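Local coordinates for protein metazoan TIR-STING fusion (Crassostrea gigas, PDB 6WT6) that joins a TIR domain to a STING ligand-binding domain in a single chain, as a metazoan member of the STING family, at residues A[33-38]-A[86-91]. Residues are numbered along the deposited sequence; the frame is centred on the assembly and turned at random.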
ATOM      1  N   ALA A  33      18.286  -1.654  20.768  1.00 48.62           N
ATOM      2  CA  ALA A  33      18.173  -2.774  19.848  1.00 47.24           C
ATOM      3  C   ALA A  33      17.167  -3.790  20.367  1.00 48.22           C
ATOM      4  O   ALA A  33      17.137  -4.097  21.561  1.00 51.64           O
ATOM      5  CB  ALA A  33      19.529  -3.451  19.625  1.00 46.89           C
ATOM      6  N   PHE A  34      16.340  -4.299  19.460  1.00 47.14           N
ATOM      7  CA  PHE A  34      15.504  -5.459  19.720  1.00 51.48           C
ATOM      8  C   PHE A  34      16.172  -6.675  19.100  1.00 50.86           C
ATOM      9  O   PHE A  34      16.502  -6.669  17.910  1.00 47.71           O
ATOM     10  CB  PHE A  34      14.096  -5.283  19.147  1.00 55.55           C
ATOM     11  CG  PHE A  34      13.246  -6.525  19.229  1.00 56.26           C
ATOM     12  CD1 PHE A  34      12.703  -6.931  20.439  1.00 60.24           C
ATOM     13  CD2 PHE A  34      12.982  -7.281  18.098  1.00 56.09           C
ATOM     14  CE1 PHE A  34      11.918  -8.071  20.518  1.00 59.14           C
ATOM     15  CE2 PHE A  34      12.197  -8.423  18.172  1.00 57.24           C
ATOM     16  CZ  PHE A  34      11.665  -8.816  19.385  1.00 58.28           C
ATOM     17  N   ILE A  35      16.381  -7.705  19.910  1.00 54.32           N
ATOM     18  CA  ILE A  35      16.995  -8.945  19.455  1.00 59.21           C
ATOM     19  C   ILE A  35      15.875  -9.904  19.067  1.00 62.01           C
ATOM     20  O   ILE A  35      15.175 -10.441  19.929  1.00 64.08           O
ATOM     21  CB  ILE A  35      17.911  -9.539  20.531  1.00 61.16           C
ATOM     22  CG1 ILE A  35      19.095  -8.604  20.775  1.00 61.41           C
ATOM     23  CG2 ILE A  35      18.395 -10.922  20.127  1.00 63.36           C
ATOM     24  CD1 ILE A  35      20.050  -9.084  21.832  1.00 62.66           C
ATOM     25  N   SER A  36      15.696 -10.103  17.763  1.00 62.11           N
ATOM     26  CA  SER A  36      14.698 -11.019  17.229  1.00 63.71           C
ATOM     27  C   SER A  36      15.360 -12.368  16.979  1.00 58.97           C
ATOM     28  O   SER A  36      16.286 -12.470  16.168  1.00 55.74           O
ATOM     29  CB  SER A  36      14.086 -10.468  15.942  1.00 72.69           C
ATOM     30  OG  SER A  36      13.034 -11.293  15.478  1.00 82.21           O
ATOM     31  N   TYR A  37      14.882 -13.399  17.673  1.00 56.64           N
ATOM     32  CA  TYR A  37      15.475 -14.723  17.586  1.00 59.37           C
ATOM     33  C   TYR A  37      14.375 -15.771  17.614  1.00 58.06           C
ATOM     34  O   TYR A  37      13.266 -15.526  18.094  1.00 53.57           O
ATOM     35  CB  TYR A  37      16.472 -14.968  18.727  1.00 61.91           C
ATOM     36  CG  TYR A  37      15.849 -14.933  20.107  1.00 65.21           C
ATOM     37  CD1 TYR A  37      15.556 -13.725  20.732  1.00 62.18           C
ATOM     38  CD2 TYR A  37      15.564 -16.107  20.791  1.00 56.80           C
ATOM     39  CE1 TYR A  37      14.987 -13.691  21.993  1.00 61.09           C
ATOM     40  CE2 TYR A  37      15.000 -16.083  22.050  1.00 58.47           C
ATOM     41  CZ  TYR A  37      14.712 -14.876  22.647  1.00 60.71           C
ATOM     42  OH  TYR A  37      14.151 -14.853  23.903  1.00 63.86           O
ATOM     43  N   CYS A  38      14.695 -16.948  17.077  1.00 59.97           N
ATOM     44  CA  CYS A  38      13.815 -18.103  17.196  1.00 61.50           C
ATOM     45  C   CYS A  38      14.050 -18.767  18.547  1.00 60.64           C
ATOM     46  O   CYS A  38      15.150 -19.259  18.816  1.00 59.86           O
ATOM     47  CB  CYS A  38      14.058 -19.096  16.062  1.00 63.93           C
ATOM     48  SG  CYS A  38      13.141 -20.648  16.248  1.00 71.42           S
ATOM     49  N   ASN A  86      17.273  -0.027  16.548  1.00 46.89           N
ATOM     50  CA  ASN A  86      17.703  -1.059  15.620  1.00 48.99           C
ATOM     51  C   ASN A  86      17.032  -2.384  15.970  1.00 49.48           C
ATOM     52  O   ASN A  86      16.603  -2.610  17.104  1.00 51.48           O
ATOM     53  CB  ASN A  86      19.232  -1.220  15.632  1.00 52.12           C
ATOM     54  CG  ASN A  86      19.953  -0.014  15.039  1.00 52.08           C
ATOM     55  OD1 ASN A  86      20.211   0.973  15.728  1.00 54.00           O
ATOM     56  ND2 ASN A  86      20.292  -0.098  13.758  1.00 50.05           N
ATOM     57  N   VAL A  87      16.928  -3.257  14.972  1.00 44.83           N
ATOM     58  CA  VAL A  87      16.442  -4.621  15.156  1.00 45.11           C
ATOM     59  C   VAL A  87      17.550  -5.567  14.715  1.00 46.31           C
ATOM     60  O   VAL A  87      17.991  -5.518  13.558  1.00 44.38           O
ATOM     61  CB  VAL A  87      15.147  -4.890  14.369  1.00 40.75           C
ATOM     62  CG1 VAL A  87      14.780  -6.364  14.440  1.00 40.87           C
ATOM     63  CG2 VAL A  87      14.014  -4.039  14.913  1.00 39.48           C
ATOM     64  N   ILE A  88      17.998  -6.422  15.629  1.00 50.75           N
ATOM     65  CA  ILE A  88      19.056  -7.390  15.362  1.00 51.61           C
ATOM     66  C   ILE A  88      18.407  -8.727  15.023  1.00 55.17           C
ATOM     67  O   ILE A  88      17.704  -9.315  15.855  1.00 58.49           O
ATOM     68  CB  ILE A  88      20.005  -7.521  16.564  1.00 53.00           C
ATOM     69  CG1 ILE A  88      20.804  -6.230  16.760  1.00 52.42           C
ATOM     70  CG2 ILE A  88      20.937  -8.706  16.390  1.00 51.30           C
ATOM     71  CD1 ILE A  88      21.634  -6.213  18.022  1.00 53.98           C
ATOM     72  N   LEU A  89      18.631  -9.204  13.800  1.00 55.53           N
ATOM     73  CA  LEU A  89      18.105 -10.484  13.339  1.00 54.00           C
ATOM     74  C   LEU A  89      19.172 -11.557  13.514  1.00 60.06           C
ATOM     75  O   LEU A  89      20.264 -11.449  12.948  1.00 65.28           O
ATOM     76  CB  LEU A  89      17.673 -10.405  11.874  1.00 51.97           C
ATOM     77  CG  LEU A  89      16.540  -9.451  11.489  1.00 53.79           C
ATOM     78  CD1 LEU A  89      16.295  -9.512   9.987  1.00 56.79           C
ATOM     79  CD2 LEU A  89      15.266  -9.776  12.253  1.00 53.17           C
ATOM     80  N   VAL A  90      18.855 -12.590  14.295  1.00 62.13           N
ATOM     81  CA  VAL A  90      19.751 -13.723  14.504  1.00 63.86           C
ATOM     82  C   VAL A  90      19.346 -14.802  13.502  1.00 68.13           C
ATOM     83  O   VAL A  90      18.410 -15.569  13.738  1.00 69.25           O
ATOM     84  CB  VAL A  90      19.695 -14.237  15.943  1.00 63.33           C
ATOM     85  CG1 VAL A  90      20.718 -15.343  16.148  1.00 63.10           C
ATOM     86  CG2 VAL A  90      19.923 -13.097  16.924  1.00 63.45           C
ATOM     87  N   ILE A  91      20.062 -14.866  12.385  1.00 70.45           N
ATOM     88  CA  ILE A  91      19.696 -15.711  11.255  1.00 74.37           C
ATOM     89  C   ILE A  91      20.700 -16.853  11.171  1.00 78.55           C
ATOM     90  O   ILE A  91      21.866 -16.648  10.808  1.00 79.49           O
ATOM     91  CB  ILE A  91      19.648 -14.915   9.946  1.00 73.26           C
ATOM     92  CG1 ILE A  91      18.595 -13.809  10.044  1.00 71.92           C
ATOM     93  CG2 ILE A  91      19.362 -15.841   8.775  1.00 72.16           C
ATOM     94  CD1 ILE A  91      18.416 -13.022   8.769  1.00 70.50           C
TER
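Phe-34 and Ile-88 share the shortest bond, 2.7 Å from Ile-88 N to Phe-34 O, in a worked example of parallel pairing in the core of a TIR domain: strands 31-36 and 84-91 are the two inner strands of its four-stranded parallel sheet. The ladder alternates as parallel pairing requires. Phe-34 N donates to Asn-86 O, Ile-88 N to Phe-34 O, Ser-36 N to Ile-88 O, and Val-90 N to Ser-36 O (3.2 Å). The first donor sits 21° off its carbonyl plane, whereas the later ones come nearly head-on to the oxygen.

The backbones run closest at the Ala-33 end (CA to CA 4.6 Å between Ala-33 and Asn-86). On one face Ile-88 CD1 reaches back to Ala-33 CB at 3.8 Å, because CG1 lies beside the backbone N (chi1 -68°) and the chain then runs extended. On the other, Phe-34 and Val-87 lie side by side, with CG1 of the valine at the ring edge; further on, Leu-89 CD2 makes a second tight point with Ser-36 CB at 3.9 Å. At the far end the two chains spread, to 5.4 Å between Tyr-37 CA and Val-90 CA, and Val-90 CG2 keeps looser contacts with Ile-35 CG2 and Tyr-37 CB.

No solvent side exists here, since every touching residue is buried: helix 43-56 covers Ile-35, and helix 104-108 the Phe-34 face, where Glu-104 satisfies the Ser-36 hydroxyl. Four N-H groups and four carbonyl oxygens thus pair within the sheet, while mainly apolar side chains fill both its faces.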